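Local coordinates for protein FAD-dependent oxidoreductase (Actinomadura kijaniata, PDB 3M9V) that takes part in the biosynthesis of D-kijanose, probably as a flavin-dependent oxidoreductase acting on a dTDP-linked sugar, at residues V91-A96 and A274-V279; K146-A151 and T224-F229; P199-T202 and G207-V210; E283-P288 and S360-A365. All coordinates share one frame; numbering follows the deposited sequence.

Interaction 1: residues V91-A96 and A274-V279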
loop_
_atom_site.group_PDB
_atom_site.type_symbol
_atom_site.label_atom_id
_atom_site.label_comp_id
_atom_site.label_asym_id
_atom_site.label_seq_id
_atom_site.Cartn_x
_atom_site.Cartn_y
_atom_site.Cartn_z
ATOM N N VAL A 91 27.423 10.620 1.656
ATOM C CA VAL A 91 27.632 10.868 3.085
ATOM C C VAL A 91 26.569 10.180 3.951
ATOM O O VAL A 91 26.875 9.596 4.992
ATOM C CB VAL A 91 27.775 12.380 3.420
ATOM C CG1 VAL A 91 27.883 12.643 4.937
ATOM C CG2 VAL A 91 29.004 12.974 2.729
ATOM N N ALA A 92 25.311 10.257 3.525
ATOM C CA ALA A 92 24.223 9.657 4.289
ATOM C C ALA A 92 24.338 8.135 4.415
ATOM O O ALA A 92 23.909 7.580 5.427
ATOM C CB ALA A 92 22.872 10.062 3.707
ATOM N N ARG A 93 24.910 7.457 3.424
ATOM C CA ARG A 93 25.085 6.017 3.590
ATOM C C ARG A 93 26.019 5.767 4.748
ATOM O O ARG A 93 25.929 4.720 5.354
ATOM C CB ARG A 93 25.743 5.351 2.378
ATOM C CG ARG A 93 24.822 5.404 1.216
ATOM C CD ARG A 93 25.523 5.015 -0.054
ATOM N NE ARG A 93 26.059 3.673 0.109
ATOM C CZ ARG A 93 26.348 2.904 -0.927
ATOM N NH1 ARG A 93 26.130 3.338 -2.165
ATOM N NH2 ARG A 93 26.848 1.703 -0.704
ATOM N N ALA A 94 26.912 6.705 5.044
ATOM C CA ALA A 94 27.726 6.610 6.256
ATOM C C ALA A 94 27.055 7.138 7.530
ATOM O O ALA A 94 27.122 6.475 8.575
ATOM C CB ALA A 94 29.062 7.280 6.002
ATOM N N ASP A 95 26.390 8.299 7.466
ATOM C CA ASP A 95 25.666 8.752 8.637
ATOM C C ASP A 95 24.748 9.879 8.164
ATOM O O ASP A 95 25.182 10.865 7.561
ATOM C CB ASP A 95 26.628 9.336 9.702
ATOM C CG ASP A 95 25.869 9.933 10.886
ATOM O OD1 ASP A 95 25.931 11.144 11.239
ATOM O OD2 ASP A 95 25.162 9.112 11.504
ATOM N N ALA A 96 23.467 9.708 8.423
ATOM C CA ALA A 96 22.473 10.621 7.875
ATOM C C ALA A 96 22.497 11.971 8.598
ATOM O O ALA A 96 22.243 12.995 7.955
ATOM C CB ALA A 96 21.100 9.978 8.067
ATOM N N ALA A 274 20.313 0.908 3.971
ATOM C CA ALA A 274 19.470 -0.178 4.471
ATOM C C ALA A 274 19.472 -1.401 3.546
ATOM O O ALA A 274 19.666 -2.541 3.959
ATOM C CB ALA A 274 18.018 0.315 4.723
ATOM N N TYR A 275 19.307 -1.167 2.253
ATOM C CA TYR A 275 19.276 -2.250 1.288
ATOM C C TYR A 275 20.623 -2.991 1.292
ATOM O O TYR A 275 20.637 -4.227 1.305
ATOM C CB TYR A 275 19.062 -1.638 -0.080
ATOM C CG TYR A 275 18.909 -2.626 -1.212
ATOM C CD1 TYR A 275 18.172 -3.801 -1.057
ATOM C CD2 TYR A 275 19.480 -2.387 -2.443
ATOM C CE1 TYR A 275 18.021 -4.708 -2.123
ATOM C CE2 TYR A 275 19.308 -3.264 -3.517
ATOM C CZ TYR A 275 18.566 -4.397 -3.356
ATOM O OH TYR A 275 18.443 -5.227 -4.451
ATOM N N ASP A 276 21.722 -2.229 1.264
ATOM C CA ASP A 276 23.070 -2.799 1.240
ATOM C C ASP A 276 23.334 -3.678 2.446
ATOM O O ASP A 276 23.959 -4.730 2.313
ATOM C CB ASP A 276 24.122 -1.693 1.275
ATOM C CG ASP A 276 24.223 -0.987 -0.053
ATOM O OD1 ASP A 276 23.638 -1.434 -1.056
ATOM O OD2 ASP A 276 24.833 0.084 -0.060
ATOM N N THR A 277 22.881 -3.223 3.609
ATOM C CA THR A 277 22.905 -3.996 4.854
ATOM C C THR A 277 22.110 -5.291 4.817
ATOM O O THR A 277 22.599 -6.348 5.248
ATOM C CB THR A 277 22.383 -3.150 6.038
ATOM O OG1 THR A 277 23.188 -1.975 6.120
ATOM C CG2 THR A 277 22.548 -3.887 7.343
ATOM N N ALA A 278 20.891 -5.201 4.292
ATOM C CA ALA A 278 20.032 -6.370 4.161
ATOM C C ALA A 278 20.636 -7.398 3.212
ATOM O O ALA A 278 20.686 -8.572 3.553
ATOM C CB ALA A 278 18.635 -6.011 3.698
ATOM N N VAL A 279 21.121 -6.961 2.056
ATOM C CA VAL A 279 21.690 -7.876 1.064
ATOM C C VAL A 279 22.934 -8.555 1.655
ATOM O O VAL A 279 23.063 -9.778 1.557
ATOM C CB VAL A 279 21.975 -7.106 -0.259
ATOM C CG1 VAL A 279 22.620 -7.983 -1.330
ATOM C CG2 VAL A 279 20.660 -6.555 -0.806
HETATM O O HOH W 1 25.698 1.381 1.770
#
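Arg-93 and Asp-276 meet through their charged ends, and their side chains cross at about a right angle. The carboxylate does not lie edge-on in the plane of the guanidinium. Asp-276 OD2 sits over one guanidinium face, and the two planes are 54° apart. The closest approach is a salt bridge of 2.7 Å from Arg-93 NH2 to Asp-276 OD2. Arg-93 CZ follows at 3.3 Å from Asp-276 OD2. The pairing is therefore one-sided and not the flat, two-pronged kind. The arginine reaches across because its chain bends at chi3 (58°). The aspartate side chain starts out from helix 264-283 toward the arginine, with CG beside the backbone N (chi1 -74°).

A water lies near the pair. It accepts a weak bond from Arg-93 NE at 2.9 Å. Its separation from Asp-276 OD2 is too short to be trusted, so a water-mediated link between the two residues is doubtful. The second carboxylate oxygen, Asp-276 OD1, is hydrogen-bonded to Gln-272 NE2, one turn earlier on the same helix. Gln-272 also touches Arg-93.

The contact joins the end of helix 81-94, in the N-terminal domain, to helix 264-283 of the C-terminal domain, away from the dTDP and FMN sites. Arg-93 is exposed and Asp-276 is partly exposed. Solvent probably screens this attraction, so the bond is likely to be mainly a surface electrostatic link between two helical domains.

Interaction 2: residues K146-A151 and T224-F229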
loop_
_atom_site.group_PDB
_atom_site.type_symbol
_atom_site.label_atom_id
_atom_site.label_comp_id
_atom_site.label_asym_id
_atom_site.label_seq_id
_atom_site.Cartn_x
_atom_site.Cartn_y
_atom_site.Cartn_z
ATOM N N LYS A 146 12.513 28.611 11.372
ATOM C CA LYS A 146 11.214 28.480 12.016
ATOM C C LYS A 146 11.180 29.028 13.435
ATOM O O LYS A 146 11.980 28.619 14.288
ATOM C CB LYS A 146 10.774 27.012 12.041
ATOM C CG LYS A 146 9.492 26.794 12.866
ATOM C CD LYS A 146 8.615 25.710 12.273
ATOM C CE LYS A 146 7.688 25.091 13.314
ATOM N NZ LYS A 146 8.123 23.668 13.417
ATOM N N ASP A 147 10.247 29.949 13.657
ATOM C CA ASP A 147 10.041 30.516 14.975
ATOM C C ASP A 147 9.638 29.454 15.977
ATOM O O ASP A 147 8.799 28.619 15.669
ATOM C CB ASP A 147 8.968 31.601 14.925
ATOM C CG ASP A 147 9.539 32.940 14.542
ATOM O OD1 ASP A 147 10.780 33.079 14.510
ATOM O OD2 ASP A 147 8.738 33.845 14.241
ATOM N N HIS A 148 10.244 29.473 17.158
ATOM C CA HIS A 148 9.725 28.747 18.309
ATOM C C HIS A 148 8.321 29.236 18.697
ATOM O O HIS A 148 7.965 30.384 18.441
ATOM C CB HIS A 148 10.683 28.971 19.475
ATOM C CG HIS A 148 10.317 28.212 20.711
ATOM N ND1 HIS A 148 10.915 27.017 21.053
ATOM C CD2 HIS A 148 9.404 28.468 21.679
ATOM C CE1 HIS A 148 10.399 26.578 22.188
ATOM N NE2 HIS A 148 9.483 27.443 22.590
ATOM N N HIS A 149 7.494 28.412 19.336
ATOM C CA HIS A 149 6.086 28.809 19.491
ATOM C C HIS A 149 5.877 30.000 20.435
ATOM O O HIS A 149 4.957 30.800 20.260
ATOM C CB HIS A 149 5.191 27.610 19.825
ATOM C CG HIS A 149 5.421 27.037 21.188
ATOM N ND1 HIS A 149 4.852 27.572 22.325
ATOM C CD2 HIS A 149 6.177 25.990 21.600
ATOM C CE1 HIS A 149 5.236 26.871 23.378
ATOM N NE2 HIS A 149 6.038 25.905 22.965
ATOM N N THR A 150 6.762 30.161 21.414
ATOM C CA THR A 150 6.704 31.313 22.314
ATOM C C THR A 150 7.105 32.681 21.752
ATOM O O THR A 150 7.045 33.660 22.498
ATOM C CB THR A 150 7.610 31.134 23.550
ATOM O OG1 THR A 150 8.979 31.328 23.165
ATOM C CG2 THR A 150 7.431 29.768 24.212
ATOM N N ALA A 151 7.496 32.788 20.483
ATOM C CA ALA A 151 8.198 33.979 20.002
ATOM C C ALA A 151 7.966 34.282 18.533
ATOM O O ALA A 151 7.884 33.369 17.720
ATOM C CB ALA A 151 9.701 33.847 20.220
ATOM N N THR A 224 20.457 19.788 16.024
ATOM C CA THR A 224 19.299 20.477 15.487
ATOM C C THR A 224 18.638 21.259 16.630
ATOM O O THR A 224 17.511 20.992 17.049
ATOM C CB THR A 224 18.413 19.502 14.671
ATOM O OG1 THR A 224 19.174 19.094 13.524
ATOM C CG2 THR A 224 17.117 20.180 14.154
ATOM N N VAL A 225 19.369 22.241 17.154
ATOM C CA VAL A 225 19.001 22.837 18.430
ATOM C C VAL A 225 18.286 24.155 18.212
ATOM O O VAL A 225 18.152 24.604 17.081
ATOM C CB VAL A 225 20.240 23.102 19.285
ATOM C CG1 VAL A 225 20.972 21.785 19.612
ATOM C CG2 VAL A 225 21.152 24.151 18.625
ATOM N N ASP A 226 17.837 24.765 19.300
ATOM C CA ASP A 226 17.240 26.096 19.285
ATOM C C ASP A 226 18.256 27.225 19.458
ATOM O O ASP A 226 19.287 27.010 20.093
ATOM C CB ASP A 226 16.261 26.172 20.443
ATOM C CG ASP A 226 14.925 25.554 20.090
ATOM O OD1 ASP A 226 14.860 24.594 19.287
ATOM O OD2 ASP A 226 13.919 26.092 20.587
ATOM N N ILE A 227 17.997 28.407 18.887
ATOM C CA ILE A 227 18.929 29.522 19.119
ATOM C C ILE A 227 18.111 30.750 19.546
ATOM O O ILE A 227 16.984 30.925 19.084
ATOM C CB ILE A 227 19.805 29.843 17.906
ATOM C CG1 ILE A 227 18.939 30.330 16.736
ATOM C CG2 ILE A 227 20.748 28.663 17.559
ATOM C CD1 ILE A 227 19.700 30.496 15.460
ATOM N N VAL A 228 18.652 31.565 20.449
ATOM C CA VAL A 228 17.895 32.629 21.111
ATOM C C VAL A 228 18.550 33.992 20.912
ATOM O O VAL A 228 19.780 34.100 20.978
ATOM C CB VAL A 228 17.794 32.369 22.618
ATOM C CG1 VAL A 228 16.825 33.350 23.276
ATOM C CG2 VAL A 228 17.320 30.950 22.866
ATOM N N PHE A 229 17.737 35.012 20.653
ATOM C CA PHE A 229 18.228 36.347 20.340
ATOM C C PHE A 229 17.586 37.250 21.391
ATOM O O PHE A 229 16.367 37.281 21.501
ATOM C CB PHE A 229 17.811 36.844 18.952
ATOM C CG PHE A 229 17.866 35.783 17.889
ATOM C CD1 PHE A 229 19.076 35.263 17.464
ATOM C CD2 PHE A 229 16.698 35.318 17.304
ATOM C CE1 PHE A 229 19.137 34.255 16.490
ATOM C CE2 PHE A 229 16.748 34.317 16.346
ATOM C CZ PHE A 229 17.965 33.786 15.924
#
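The backbones stay apart, with the CA atoms of His-148 and Asp-226 8.0 Å from each other, because strand 163-172 runs between the two segments and pairs with both strands. The side chains bridge over it. The ring of His-148 stands with CG anti to the backbone N (chi1 -177°). This carries the ring toward Asp-226, and its rotation about CB-CG sets the ND1 edge facing the carboxylate. His-148 ND1 donates a hydrogen bond of 3.2 Å to Asp-226 OD2. The bond is bent, with an N-H...O angle of 141°. The oxygen is met nearly along its C-O axis, but it lies somewhat out of the ring plane. Ring and carboxylate are almost perpendicular, 82° apart.

This is a His-carboxylate hydrogen bond in the beta domain of the acyl-CoA dehydrogenase family, laid across three neighbouring antiparallel strands. His-148 sits where strand 141-147 ends, and it opens a type I turn that closes with Ala-151 N bonded to His-148 O at 3.2 Å.

Asp-226 has stronger company on the middle strand. Its OD2 forms a salt bridge with Arg-168 NH1, and its OD1 is hydrogen-bonded to Thr-170 OG1. Both carboxylate oxygens of this buried residue are thus satisfied. The positive charge of Arg-168 beside OD2 probably helps to keep the carboxylate ionised.

Interaction 3: residues P199-T202 and G207-V210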
loop_
_atom_site.group_PDB
_atom_site.type_symbol
_atom_site.label_atom_id
_atom_site.label_comp_id
_atom_site.label_asym_id
_atom_site.label_seq_id
_atom_site.Cartn_x
_atom_site.Cartn_y
_atom_site.Cartn_z
ATOM N N PRO A 199 18.555 39.079 8.614
ATOM C CA PRO A 199 19.773 39.504 9.282
ATOM C C PRO A 199 20.762 38.346 9.393
ATOM O O PRO A 199 20.346 37.195 9.541
ATOM C CB PRO A 199 19.278 39.929 10.662
ATOM C CG PRO A 199 18.011 39.236 10.880
ATOM C CD PRO A 199 17.394 39.034 9.521
ATOM N N VAL A 200 22.061 38.629 9.329
ATOM C CA VAL A 200 23.056 37.595 9.587
ATOM C C VAL A 200 23.673 37.889 10.956
ATOM O O VAL A 200 24.282 38.948 11.113
ATOM C CB VAL A 200 24.153 37.618 8.493
ATOM C CG1 VAL A 200 25.279 36.664 8.847
ATOM C CG2 VAL A 200 23.576 37.256 7.130
ATOM N N VAL A 201 23.525 36.980 11.918
ATOM C CA VAL A 201 24.128 37.094 13.243
ATOM C C VAL A 201 25.353 36.190 13.367
ATOM O O VAL A 201 25.367 35.083 12.835
ATOM C CB VAL A 201 23.051 36.995 14.362
ATOM C CG1 VAL A 201 21.984 35.975 14.069
ATOM C CG2 VAL A 201 23.592 36.892 15.796
ATOM N N THR A 202 26.424 36.668 13.996
ATOM C CA THR A 202 27.608 35.837 14.154
ATOM C C THR A 202 27.610 35.339 15.587
ATOM O O THR A 202 26.906 35.838 16.465
ATOM C CB THR A 202 28.920 36.608 13.963
ATOM O OG1 THR A 202 28.965 37.597 15.001
ATOM C CG2 THR A 202 29.011 37.271 12.583
ATOM N N GLY A 207 23.871 38.862 23.438
ATOM C CA GLY A 207 22.463 38.472 23.380
ATOM C C GLY A 207 22.140 37.179 22.637
ATOM O O GLY A 207 20.998 36.710 22.659
ATOM N N PHE A 208 23.147 36.593 21.997
ATOM C CA PHE A 208 22.982 35.427 21.120
ATOM C C PHE A 208 23.328 34.164 21.899
ATOM O O PHE A 208 24.454 34.037 22.369
ATOM C CB PHE A 208 23.876 35.480 19.874
ATOM C CG PHE A 208 23.636 34.323 18.928
ATOM C CD1 PHE A 208 22.399 34.146 18.327
ATOM C CD2 PHE A 208 24.619 33.381 18.684
ATOM C CE1 PHE A 208 22.161 33.077 17.476
ATOM C CE2 PHE A 208 24.395 32.312 17.835
ATOM C CZ PHE A 208 23.163 32.153 17.237
ATOM N N THR A 209 22.382 33.244 22.061
ATOM C CA THR A 209 22.704 31.971 22.716
ATOM C C THR A 209 22.339 30.773 21.836
ATOM O O THR A 209 21.251 30.765 21.255
ATOM C CB THR A 209 21.886 31.774 24.014
ATOM O OG1 THR A 209 22.016 32.937 24.837
ATOM C CG2 THR A 209 22.463 30.595 24.789
ATOM N N VAL A 210 23.243 29.799 21.742
ATOM C CA VAL A 210 22.923 28.485 21.178
ATOM C C VAL A 210 22.546 27.475 22.250
ATOM O O VAL A 210 23.373 27.236 23.121
ATOM C CB VAL A 210 24.113 27.946 20.384
ATOM C CG1 VAL A 210 23.826 26.521 19.878
ATOM C CG2 VAL A 210 24.395 28.909 19.232
#
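Val-201 CG2 and Phe-208 CG each stand anti to their own backbone N, and this brings the methyl and the ring together between two strands. In Phe-208 the torsion is chi1 -176°. In Val-201 it is less regular, with chi1 39° for CG1, and CG2 is the branch that does the touching. It comes in over one face of the Phe-208 ring, near the side of its attachment. Val-201 CG2 is 3.9 Å from Phe-208 CD1 and 4.1 Å from Phe-208 CG.

The backbone of the next residue adds a looser touch. Thr-202 O lies 4.0 Å from Phe-208 CD2, oblique to the ring. That carbonyl oxygen has its polar partner in the connecting loop, where Thr-205 OG1 is hydrogen-bonded to it.

The two strands follow each other closely in the chain but are not paired. Strand 196-202 pairs with strand 180-187, and strand 208-210 pairs with strand 225-234, all in one mixed sheet of the middle domain. Phe-181 also meets the Phe-208 ring, with planes at about 55°, and Ile-227 packs against it too. Between the segments the contact is mainly apolar, a methyl over an aromatic face, so dispersion and the hydrophobic effect probably account for most of its attraction.

Interaction 4: residues E283-P288 and S360-A365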
loop_
_atom_site.group_PDB
_atom_site.type_symbol
_atom_site.label_atom_id
_atom_site.label_comp_id
_atom_site.label_asym_id
_atom_site.label_seq_id
_atom_site.Cartn_x
_atom_site.Cartn_y
_atom_site.Cartn_z
ATOM N N GLU A 283 23.530 -12.641 2.127
ATOM C CA GLU A 283 24.659 -13.355 1.553
ATOM C C GLU A 283 25.540 -14.041 2.587
ATOM O O GLU A 283 26.304 -14.927 2.227
ATOM C CB GLU A 283 25.468 -12.422 0.661
ATOM C CG GLU A 283 24.462 -11.740 -0.236
ATOM C CD GLU A 283 25.080 -11.075 -1.438
ATOM O OE1 GLU A 283 26.165 -10.460 -1.323
ATOM O OE2 GLU A 283 24.436 -11.179 -2.501
ATOM N N ARG A 284 25.432 -13.670 3.859
ATOM C CA ARG A 284 26.329 -14.211 4.878
ATOM C C ARG A 284 25.763 -15.539 5.364
ATOM O O ARG A 284 26.403 -16.244 6.135
ATOM C CB ARG A 284 26.400 -13.279 6.090
ATOM C CG ARG A 284 27.712 -12.561 6.267
ATOM C CD ARG A 284 27.629 -11.676 7.504
ATOM N NE ARG A 284 27.510 -10.262 7.146
ATOM C CZ ARG A 284 26.551 -9.427 7.550
ATOM N NH1 ARG A 284 25.571 -9.807 8.363
ATOM N NH2 ARG A 284 26.576 -8.172 7.134
ATOM N N ARG A 285 24.558 -15.884 4.929
ATOM C CA ARG A 285 23.911 -17.040 5.523
ATOM C C ARG A 285 24.198 -18.334 4.769
ATOM O O ARG A 285 24.273 -18.354 3.544
ATOM C CB ARG A 285 22.417 -16.778 5.695
ATOM C CG ARG A 285 22.177 -15.703 6.735
ATOM C CD ARG A 285 20.721 -15.263 6.812
ATOM N NE ARG A 285 20.594 -14.131 7.728
ATOM C CZ ARG A 285 19.539 -13.323 7.824
ATOM N NH1 ARG A 285 18.480 -13.514 7.053
ATOM N NH2 ARG A 285 19.547 -12.323 8.696
ATOM N N PRO A 286 24.374 -19.435 5.510
ATOM C CA PRO A 286 24.552 -20.751 4.892
ATOM C C PRO A 286 23.338 -21.141 4.050
ATOM O O PRO A 286 23.497 -21.625 2.936
ATOM C CB PRO A 286 24.651 -21.697 6.092
ATOM C CG PRO A 286 24.016 -20.949 7.247
ATOM C CD PRO A 286 24.269 -19.492 6.979
ATOM N N GLU A 287 22.134 -20.932 4.569
ATOM C CA GLU A 287 20.927 -21.265 3.820
ATOM C C GLU A 287 20.659 -20.263 2.695
ATOM O O GLU A 287 20.930 -19.070 2.836
ATOM C CB GLU A 287 19.723 -21.320 4.760
ATOM C CG GLU A 287 19.481 -22.705 5.341
ATOM C CD GLU A 287 20.537 -23.112 6.358
ATOM O OE1 GLU A 287 20.500 -22.639 7.519
ATOM O OE2 GLU A 287 21.411 -23.925 5.979
ATOM N N PRO A 288 20.120 -20.757 1.572
ATOM C CA PRO A 288 19.636 -19.922 0.490
ATOM C C PRO A 288 18.363 -19.228 0.992
ATOM O O PRO A 288 17.671 -19.763 1.857
ATOM C CB PRO A 288 19.301 -20.936 -0.612
ATOM C CG PRO A 288 19.709 -22.267 -0.107
ATOM C CD PRO A 288 19.715 -22.159 1.387
ATOM N N SER A 360 12.603 -6.781 7.876
ATOM C CA SER A 360 12.035 -8.102 7.640
ATOM C C SER A 360 13.084 -9.050 7.042
ATOM O O SER A 360 13.063 -10.224 7.389
ATOM C CB SER A 360 10.841 -8.033 6.689
ATOM O OG SER A 360 9.850 -7.226 7.288
ATOM N N LEU A 361 13.967 -8.597 6.152
ATOM C CA LEU A 361 15.014 -9.470 5.630
ATOM C C LEU A 361 16.045 -9.903 6.674
ATOM O O LEU A 361 16.453 -11.061 6.707
ATOM C CB LEU A 361 15.755 -8.801 4.474
ATOM C CG LEU A 361 14.814 -8.591 3.283
ATOM C CD1 LEU A 361 15.368 -7.647 2.239
ATOM C CD2 LEU A 361 14.567 -9.989 2.714
ATOM N N VAL A 362 16.588 -8.967 7.441
ATOM C CA VAL A 362 17.544 -9.299 8.478
ATOM C C VAL A 362 16.920 -10.063 9.651
ATOM O O VAL A 362 17.597 -10.924 10.198
ATOM C CB VAL A 362 18.186 -8.019 9.011
ATOM C CG1 VAL A 362 19.109 -8.366 10.189
ATOM C CG2 VAL A 362 18.917 -7.323 7.869
ATOM N N GLY A 363 15.687 -9.748 10.036
ATOM C CA GLY A 363 14.982 -10.348 11.164
ATOM C C GLY A 363 15.384 -9.737 12.501
ATOM O O GLY A 363 15.922 -8.632 12.505
ATOM N N GLY A 364 15.207 -10.476 13.602
ATOM C CA GLY A 364 15.228 -9.969 14.976
ATOM C C GLY A 364 16.464 -9.217 15.436
ATOM O O GLY A 364 16.372 -8.270 16.230
ATOM N N ALA A 365 17.626 -9.567 14.889
ATOM C CA ALA A 365 18.842 -8.802 15.197
ATOM C C ALA A 365 18.685 -7.316 14.879
ATOM O O ALA A 365 19.318 -6.502 15.510
ATOM C CB ALA A 365 20.052 -9.347 14.452
#
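Arg-285 sends its guanidinium to the last carbonyls of helix 329-362 and gives two hydrogen bonds there. Arg-285 NH1 donates to Leu-361 O at 3.2 Å, with an N-H...O angle of 156°. Arg-285 NH2 donates to Val-362 O at 2.8 Å, in a more bent bond of 138°. Each terminal nitrogen thus serves its own acceptor, and both oxygens lie at the edge of the guanidinium, near its plane. The two carbonyls are used differently. Leu-361 O is approached in its carbonyl plane, while the donor to Val-362 O is tilted out of that plane. The arginine chain is extended from CG to NE (chi3 -174°), and this length lets a loop residue reach the helix end.

Gly-363 follows with positive phi and ends the helix. The arginine therefore supplies donors to carbonyls at a helix end, and its charge would probably be favoured by the partial negative charge there. Other polar groups nearby have partners of their own. Gly-363 O is bonded to Ser-366 OG, and Ser-360 OG to Arg-384 NH2 of a neighbouring subunit.

Leu-361 is buried, packed on helices 264-283 and 291-323. An arginine in the loop joining these two helices thus donates to the C-terminal carbonyls of a third, within the helical C-terminal domain typical of acyl-CoA dehydrogenases.

In the fold
From the N terminus, the chain leaves helix 81-94 and returns at helix 264-283, where interaction 1 closes the widest loop and joins the N- and C-terminal helical domains. The whole middle beta domain lies within that loop. Interaction 2 closes a smaller loop inside it, and interaction 3 a tight one inside that. These two meet where strands 208-210 and 225-234 pair, with Val-228 N 2.8 Å from Thr-209 O. Interaction 4 comes after, in series, and links the loop after helix 264-283 to the end of helix 329-362. It touches interaction 1 through Ala-278 and Leu-361. No two loops cross. Interactions 3 and 4 lie farthest apart, their centres about 50 Å from each other.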